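Long-range contacts in mitogen-activated protein kinase kinase kinase 7 interacting protein 1 (Anopheles gambiae, PDB 2IRM), which probably serves as an adapter that activates the kinase TAK1 by promoting its autophosphorylation, and is built on a PP2C-type phosphatase fold: residues Tyr35-Asp39 with Asp346-Leu350; Tyr53-His59 with Leu273-Gly277; Gly154-Val158 with Asn171-Ala177. All blocks are in the same frame, centred on the assembly; numbering follows the deposited sequence.

Contact 1: Tyr35-Asp39 with Asp346-Leu350; sequences YESRD and DDVTL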
loop_
_atom_site.group_PDB
_atom_site.type_symbol
_atom_site.label_atom_id
_atom_site.label_comp_id
_atom_site.label_asym_id
_atom_site.label_seq_id
_atom_site.Cartn_x
_atom_site.Cartn_y
_atom_site.Cartn_z
ATOM N N TYR A 35 6.681 5.138 16.666
ATOM C CA TYR A 35 8.138 5.235 16.586
ATOM C C TYR A 35 8.564 4.568 15.287
ATOM O O TYR A 35 9.172 5.185 14.409
ATOM C CB TYR A 35 8.760 4.519 17.789
ATOM C CG TYR A 35 10.255 4.285 17.722
ATOM C CD1 TYR A 35 11.152 5.355 17.629
ATOM C CD2 TYR A 35 10.778 2.991 17.789
ATOM C CE1 TYR A 35 12.536 5.140 17.583
ATOM C CE2 TYR A 35 12.160 2.767 17.745
ATOM C CZ TYR A 35 13.031 3.845 17.644
ATOM O OH TYR A 35 14.392 3.629 17.603
ATOM N N GLU A 36 8.216 3.290 15.200
ATOM C CA GLU A 36 8.368 2.473 14.019
ATOM C C GLU A 36 7.436 2.968 12.922
ATOM O O GLU A 36 6.227 3.065 13.137
ATOM C CB GLU A 36 8.001 1.021 14.374
ATOM C CG GLU A 36 7.092 0.845 15.640
ATOM C CD GLU A 36 5.594 1.154 15.425
ATOM O OE1 GLU A 36 4.975 0.574 14.492
ATOM O OE2 GLU A 36 5.028 1.956 16.210
ATOM N N SER A 37 7.982 3.303 11.754
ATOM C CA SER A 37 7.138 3.417 10.562
ATOM C C SER A 37 6.862 2.009 10.087
ATOM O O SER A 37 7.729 1.135 10.172
ATOM C CB SER A 37 7.811 4.214 9.443
ATOM O OG SER A 37 6.895 4.494 8.394
ATOM N N ARG A 38 5.645 1.784 9.614
ATOM C CA ARG A 38 5.281 0.500 9.035
ATOM C C ARG A 38 5.364 0.557 7.503
ATOM O O ARG A 38 5.292 -0.471 6.836
ATOM C CB ARG A 38 3.881 0.083 9.500
ATOM C CG ARG A 38 3.750 -0.203 10.999
ATOM C CD ARG A 38 3.747 -1.704 11.264
ATOM N NE ARG A 38 3.488 -2.049 12.667
ATOM C CZ ARG A 38 2.279 -2.160 13.211
ATOM N NH1 ARG A 38 1.189 -1.935 12.488
ATOM N NH2 ARG A 38 2.155 -2.491 14.487
ATOM N N ASP A 39 5.514 1.761 6.955
ATOM C CA ASP A 39 5.712 1.952 5.524
ATOM C C ASP A 39 7.186 1.828 5.122
ATOM O O ASP A 39 8.071 2.465 5.710
ATOM C CB ASP A 39 5.198 3.326 5.100
ATOM C CG ASP A 39 3.706 3.345 4.783
ATOM O OD1 ASP A 39 3.022 2.291 4.824
ATOM O OD2 ASP A 39 3.210 4.451 4.479
ATOM N N ASP A 346 -2.694 5.794 9.883
ATOM C CA ASP A 346 -1.603 4.873 9.596
ATOM C C ASP A 346 -0.485 5.704 9.007
ATOM O O ASP A 346 -0.659 6.901 8.792
ATOM C CB ASP A 346 -2.049 3.765 8.644
ATOM C CG ASP A 346 -3.176 2.906 9.225
ATOM O OD1 ASP A 346 -3.154 2.629 10.449
ATOM O OD2 ASP A 346 -4.085 2.508 8.458
ATOM N N ASP A 347 0.668 5.098 8.770
ATOM C CA ASP A 347 1.774 5.842 8.188
ATOM C C ASP A 347 1.369 6.345 6.818
ATOM O O ASP A 347 0.987 5.563 5.945
ATOM C CB ASP A 347 3.015 4.976 8.106
ATOM C CG ASP A 347 3.449 4.479 9.462
ATOM O OD1 ASP A 347 4.142 5.243 10.169
ATOM O OD2 ASP A 347 3.087 3.333 9.826
ATOM N N VAL A 348 1.392 7.663 6.662
ATOM C CA VAL A 348 1.085 8.286 5.384
ATOM C C VAL A 348 2.388 8.406 4.607
ATOM O O VAL A 348 3.406 8.860 5.153
ATOM C CB VAL A 348 0.444 9.679 5.569
ATOM C CG1 VAL A 348 0.276 10.377 4.230
ATOM C CG2 VAL A 348 -0.897 9.562 6.274
ATOM N N THR A 349 2.368 7.982 3.349
ATOM C CA THR A 349 3.539 8.140 2.502
ATOM C C THR A 349 3.151 8.538 1.098
ATOM O O THR A 349 2.249 7.954 0.502
ATOM C CB THR A 349 4.422 6.879 2.496
ATOM O OG1 THR A 349 5.047 6.742 3.776
ATOM C CG2 THR A 349 5.515 6.969 1.431
ATOM N N LEU A 350 3.856 9.540 0.587
ATOM C CA LEU A 350 3.638 10.053 -0.745
ATOM C C LEU A 350 4.943 10.079 -1.552
ATOM O O LEU A 350 5.960 10.613 -1.098
ATOM C CB LEU A 350 3.027 11.445 -0.642
ATOM C CG LEU A 350 2.566 12.126 -1.924
ATOM C CD1 LEU A 350 1.644 11.235 -2.718
ATOM C CD2 LEU A 350 1.885 13.434 -1.598
#
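Asp347 reaches into the bend of the Ser37-Asp39 backbone, and its carboxylate is gripped there largely by main-chain donors. Arg38 N gives its hydrogen to Asp347 OD2 at 3.0 Å, coming down from above the carboxylate plane, 70° out of it. The other oxygen accepts the backbone N-H of Asn22 and has a weak bond, Ser37 OG to Asp347 OD1, at 3.4 Å. An aspartate suits this place because its short side chain offers one oxygen to the Arg38 amide of the loop and the other to the Asn22 amide of strand 15-25.

Beside it, on the buried side, Asp39 runs past Asp347 in the opposite direction, the two carboxylate planes 51° apart. Asp39 OD2 lies 3.0 Å from Thr349 OG1, while Asp39 OD1 is hydrogen-bonded to Ser57. Threonine fits here, with a small hydroxyl that may donate to the acid; Val348, directed the other way, packs on helix 311-334.

Toward solvent the contact thins out. The Arg38 chain bends at chi2 (-102°) and carries its guanidinium away from Asp347 to the exposed Glu36. Arg38 NE lies 3.5 Å from Glu36 OE1, but that oxygen is well out of the guanidinium plane, so this is attraction of charges alone.

The arginine's charge thus faces Glu36 on the more exposed side; hydrogen bonds from neutral donors to carboxylates, rather than an ion pair across the contact, appear to hold the loop to strand 344-354.

Contact 2: Tyr53-His59 with Leu273-Gly277; sequences YAILSGH and LMSSG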
loop_
_atom_site.group_PDB
_atom_site.type_symbol
_atom_site.label_atom_id
_atom_site.label_comp_id
_atom_site.label_asym_id
_atom_site.label_seq_id
_atom_site.Cartn_x
_atom_site.Cartn_y
_atom_site.Cartn_z
ATOM N N TYR A 53 10.501 2.409 -8.081
ATOM C CA TYR A 53 9.776 3.189 -7.088
ATOM C C TYR A 53 8.694 2.296 -6.488
ATOM O O TYR A 53 7.858 1.732 -7.209
ATOM C CB TYR A 53 9.185 4.459 -7.706
ATOM C CG TYR A 53 10.187 5.226 -8.523
ATOM C CD1 TYR A 53 11.097 6.083 -7.919
ATOM C CD2 TYR A 53 10.241 5.075 -9.904
ATOM C CE1 TYR A 53 12.030 6.775 -8.667
ATOM C CE2 TYR A 53 11.171 5.759 -10.665
ATOM C CZ TYR A 53 12.062 6.609 -10.043
ATOM O OH TYR A 53 12.986 7.291 -10.802
ATOM N N ALA A 54 8.735 2.152 -5.165
ATOM C CA ALA A 54 7.877 1.211 -4.466
ATOM C C ALA A 54 7.538 1.703 -3.072
ATOM O O ALA A 54 8.369 2.307 -2.401
ATOM C CB ALA A 54 8.557 -0.141 -4.387
ATOM N N ILE A 55 6.300 1.457 -2.658
ATOM C CA ILE A 55 5.913 1.593 -1.259
ATOM C C ILE A 55 5.288 0.293 -0.817
ATOM O O ILE A 55 4.421 -0.263 -1.488
ATOM C CB ILE A 55 4.902 2.723 -0.996
ATOM C CG1 ILE A 55 5.339 4.028 -1.649
ATOM C CG2 ILE A 55 4.739 2.928 0.501
ATOM C CD1 ILE A 55 4.263 5.086 -1.626
ATOM N N LEU A 56 5.749 -0.193 0.320
ATOM C CA LEU A 56 5.199 -1.392 0.905
ATOM C C LEU A 56 4.656 -1.048 2.267
ATOM O O LEU A 56 5.412 -0.631 3.161
ATOM C CB LEU A 56 6.255 -2.484 0.989
ATOM C CG LEU A 56 6.432 -3.087 -0.395
ATOM C CD1 LEU A 56 7.581 -2.402 -1.129
ATOM C CD2 LEU A 56 6.651 -4.576 -0.275
ATOM N N SER A 57 3.339 -1.194 2.410
ATOM C CA SER A 57 2.667 -0.820 3.638
ATOM C C SER A 57 2.471 -2.033 4.499
ATOM O O SER A 57 1.703 -2.916 4.160
ATOM C CB SER A 57 1.338 -0.163 3.324
ATOM O OG SER A 57 1.551 1.105 2.727
ATOM N N GLY A 58 3.191 -2.083 5.610
ATOM C CA GLY A 58 3.090 -3.209 6.525
ATOM C C GLY A 58 1.800 -3.139 7.322
ATOM O O GLY A 58 1.408 -2.059 7.778
ATOM N N HIS A 59 1.140 -4.287 7.475
ATOM C CA HIS A 59 -0.066 -4.392 8.291
ATOM C C HIS A 59 0.152 -5.194 9.576
ATOM O O HIS A 59 0.592 -6.348 9.535
ATOM C CB HIS A 59 -1.202 -4.985 7.465
ATOM C CG HIS A 59 -1.573 -4.146 6.289
ATOM N ND1 HIS A 59 -1.519 -4.615 4.992
ATOM C CD2 HIS A 59 -1.969 -2.851 6.210
ATOM C CE1 HIS A 59 -1.882 -3.649 4.166
ATOM N NE2 HIS A 59 -2.164 -2.569 4.880
ATOM N N LEU A 273 2.846 7.745 -6.159
ATOM C CA LEU A 273 2.644 6.509 -5.411
ATOM C C LEU A 273 2.060 6.796 -4.044
ATOM O O LEU A 273 2.534 7.677 -3.329
ATOM C CB LEU A 273 3.929 5.689 -5.296
ATOM C CG LEU A 273 4.488 5.115 -6.602
ATOM C CD1 LEU A 273 5.685 4.214 -6.303
ATOM C CD2 LEU A 273 3.417 4.383 -7.395
ATOM N N MET A 274 1.018 6.048 -3.704
ATOM C CA MET A 274 0.299 6.244 -2.466
ATOM C C MET A 274 0.343 4.999 -1.625
ATOM O O MET A 274 0.028 3.909 -2.109
ATOM C CB MET A 274 -1.148 6.565 -2.758
ATOM C CG MET A 274 -1.350 7.917 -3.374
ATOM S SD MET A 274 -2.892 7.966 -4.289
ATOM C CE MET A 274 -2.372 7.019 -5.705
ATOM N N SER A 275 0.736 5.175 -0.365
ATOM C CA SER A 275 0.705 4.114 0.634
ATOM C C SER A 275 -0.707 3.910 1.185
ATOM O O SER A 275 -1.587 4.772 1.028
ATOM C CB SER A 275 1.632 4.468 1.791
ATOM O OG SER A 275 1.076 5.501 2.584
ATOM N N SER A 276 -0.894 2.769 1.848
ATOM C CA SER A 276 -2.150 2.396 2.502
ATOM C C SER A 276 -2.689 3.479 3.447
ATOM O O SER A 276 -3.843 3.904 3.331
ATOM C CB SER A 276 -1.953 1.085 3.260
ATOM O OG SER A 276 -3.014 0.851 4.160
ATOM N N GLY A 277 -1.850 3.926 4.374
ATOM C CA GLY A 277 -2.236 4.972 5.305
ATOM C C GLY A 277 -2.812 6.172 4.581
ATOM O O GLY A 277 -3.815 6.763 5.022
#
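Leu273 and Ile55 interlock between the two sheets of the PP2C-type beta sandwich, where strand 50-59 of one sheet faces strand 268-274 of the other. The touching parts run almost exactly parallel, 2° apart, but belong to different sheets, so side chains and not backbone pairing fill the interface.

Each of the two branched residues reaches across to the other strand. Ile55 lays CD1 on Leu273 CB at 3.7 Å, while Leu273 sends CD1 back to Tyr53 CB at 3.8 Å. Of the tyrosine side chain the root, CB, makes the contact, and Leu273 CD1 also lies against the Tyr53 carbonyl; the ring leads away, and the hydroxyl bonds to Arg353. Ile55 has a second use: CG2, anti to the backbone N, turns to Ser275 CB at 3.7 Å. Beta branching lets one residue cover two neighbours in this way.

Further along, small polar residues replace the hydrocarbon, as strand 268-274 gives way to helix 276-285. Ser57 OG accepts the backbone N-H of Ser276, at the start of this helix, at 3.1 Å and is also hydrogen-bonded to Asp39. Ser275, at the N-cap position, bonds through OG to Thr349 N. In active PP2C enzymes, metal-binding aspartates typically occupy the positions that sequence similarity suggests for Ser57 and Ser276, consistent with a departure from the usual metal site.

The His59 ring presents its edge to Ser276, with Ser276 OG near the ring plane and 3.6 Å from His59 NE2.

Contact 3: Gly154-Val158 with Asn171-Ala177; sequences GSSAV and NIGNCRA
Ala157 and Ile172 form an antiparallel hydrogen-bonded pair, Ala157 N to Ile172 O at 2.9 Å and Ile172 N to Ala157 O at 3.0 Å, followed by the non-hydrogen-bonded pair Val158 and Asn171. On one face of this sheet Ala157 CB meets Ile172 CG2 at 4.0 Å; the small alanine lies close to the strand, and the rest of the isoleucine leads away.

After Ile172 the chain departs from its partner, and Ser156 holds the turn. With OG beside its own backbone N (chi1 -83°), this oxygen receives the N-H of Asn174 at 2.6 Å, nearly straight at 175°. Gly173 suits the bend: its phi is positive, and without a side chain it allows Ser156 OG to sit over Gly173 CA. The Asn174 amide is engaged elsewhere, ND2 bonding to Leu223 O.

Val158 then takes up the returning chain with its two methyl groups. CG1 touches Cys175 CB at 3.4 Å, and CG2, anti to the backbone N, reaches Ala177 CB at 3.9 Å. Slender Cys175 and Ala177 can approach the branched valine, which also packs on Leu273. The Arg176 guanidinium pairs with Asp196 and bonds to Asn294.

Strand 166-172 thus pairs in one sheet, and strand 176-181, after three intervening residues, lies in the other: a short crossing between the stacked sheets of the PP2C-type beta sandwich.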
loop_
_atom_site.group_PDB
_atom_site.type_symbol
_atom_site.label_atom_id
_atom_site.label_comp_id
_atom_site.label_asym_id
_atom_site.label_seq_id
_atom_site.Cartn_x
_atom_site.Cartn_y
_atom_site.Cartn_z
ATOM N N GLY A 154 1.201 -8.906 7.574
ATOM C CA GLY A 154 1.392 -8.963 6.132
ATOM C C GLY A 154 1.670 -7.579 5.579
ATOM O O GLY A 154 1.950 -6.654 6.341
ATOM N N SER A 155 1.589 -7.427 4.258
ATOM C CA SER A 155 1.877 -6.133 3.637
ATOM C C SER A 155 1.208 -5.873 2.292
ATOM O O SER A 155 1.217 -6.727 1.403
ATOM C CB SER A 155 3.382 -5.937 3.475
ATOM O OG SER A 155 3.663 -4.649 2.964
ATOM N N SER A 156 0.634 -4.682 2.150
ATOM C CA SER A 156 0.254 -4.178 0.842
ATOM C C SER A 156 1.524 -3.725 0.153
ATOM O O SER A 156 2.538 -3.493 0.818
ATOM C CB SER A 156 -0.705 -2.998 0.976
ATOM O OG SER A 156 -2.029 -3.450 1.154
ATOM N N ALA A 157 1.463 -3.574 -1.167
ATOM C CA ALA A 157 2.633 -3.200 -1.966
ATOM C C ALA A 157 2.239 -2.458 -3.234
ATOM O O ALA A 157 1.250 -2.814 -3.875
ATOM C CB ALA A 157 3.418 -4.445 -2.325
ATOM N N VAL A 158 3.001 -1.435 -3.604
ATOM C CA VAL A 158 2.871 -0.851 -4.944
ATOM C C VAL A 158 4.247 -0.572 -5.506
ATOM O O VAL A 158 5.002 0.209 -4.932
ATOM C CB VAL A 158 2.055 0.453 -4.946
ATOM C CG1 VAL A 158 2.708 1.499 -4.049
ATOM C CG2 VAL A 158 1.889 0.981 -6.366
ATOM N N ASN A 171 1.051 -4.162 -8.315
ATOM C CA ASN A 171 0.509 -3.829 -6.999
ATOM C C ASN A 171 -0.348 -4.940 -6.411
ATOM O O ASN A 171 -0.909 -5.754 -7.142
ATOM C CB ASN A 171 -0.262 -2.496 -7.037
ATOM C CG ASN A 171 -1.784 -2.677 -7.164
ATOM O OD1 ASN A 171 -2.479 -2.899 -6.166
ATOM N ND2 ASN A 171 -2.303 -2.557 -8.387
ATOM N N ILE A 172 -0.418 -4.958 -5.082
ATOM C CA ILE A 172 -1.332 -5.807 -4.333
ATOM C C ILE A 172 -1.787 -5.055 -3.082
ATOM O O ILE A 172 -0.992 -4.368 -2.430
ATOM C CB ILE A 172 -0.707 -7.165 -3.963
ATOM C CG1 ILE A 172 -1.763 -8.109 -3.398
ATOM C CG2 ILE A 172 0.431 -6.994 -2.984
ATOM C CD1 ILE A 172 -1.414 -9.584 -3.519
ATOM N N GLY A 173 -3.075 -5.161 -2.765
ATOM C CA GLY A 173 -3.601 -4.554 -1.543
ATOM C C GLY A 173 -3.932 -3.081 -1.657
ATOM O O GLY A 173 -4.426 -2.627 -2.693
ATOM N N ASN A 174 -3.637 -2.340 -0.590
ATOM C CA ASN A 174 -4.129 -0.977 -0.406
ATOM C C ASN A 174 -3.396 0.130 -1.139
ATOM O O ASN A 174 -4.029 1.080 -1.598
ATOM C CB ASN A 174 -4.213 -0.644 1.082
ATOM C CG ASN A 174 -5.358 -1.370 1.779
ATOM O OD1 ASN A 174 -6.170 -2.056 1.144
ATOM N ND2 ASN A 174 -5.428 -1.217 3.093
ATOM N N CYS A 175 -2.076 0.019 -1.244
ATOM C CA CYS A 175 -1.261 1.028 -1.936
ATOM C C CYS A 175 -1.770 1.345 -3.347
ATOM O O CYS A 175 -2.425 0.506 -3.983
ATOM C CB CYS A 175 0.200 0.578 -2.005
ATOM S SG CYS A 175 0.943 0.099 -0.436
ATOM N N ARG A 176 -1.456 2.541 -3.842
ATOM C CA ARG A 176 -2.023 2.999 -5.110
ATOM C C ARG A 176 -1.054 3.778 -5.993
ATOM O O ARG A 176 -0.165 4.466 -5.495
ATOM C CB ARG A 176 -3.272 3.843 -4.836
ATOM C CG ARG A 176 -4.220 4.017 -6.019
ATOM C CD ARG A 176 -5.396 4.888 -5.628
ATOM N NE ARG A 176 -6.161 4.342 -4.505
ATOM C CZ ARG A 176 -7.000 5.057 -3.761
ATOM N NH1 ARG A 176 -7.175 6.349 -4.024
ATOM N NH2 ARG A 176 -7.664 4.492 -2.757
ATOM N N ALA A 177 -1.270 3.682 -7.305
ATOM C CA ALA A 177 -0.460 4.359 -8.312
ATOM C C ALA A 177 -1.297 5.213 -9.277
ATOM O O ALA A 177 -2.257 4.733 -9.901
ATOM C CB ALA A 177 0.343 3.339 -9.084
#

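In the fold
From the N terminus the chain passes Tyr35-Asp39, Tyr53-His59 and Gly154-Val158, then meets their partners in reverse order, so the three contacts nest without crossing. Contact 3 closes the innermost loop, little more than the hairpin 154-163 and 166-172. Contact 2 encloses it, and contact 1 encloses both, bringing the last strand, 344-354, back to the start of strand 39-45. The contacts also join in space. Side-chain hydrogen bonds of Ser57 and Ser275 join contact 1 to contact 2; Met274 O to Arg176 N and Gly154 O to His59 N continue into contact 3. Together they tie both sheets to each other.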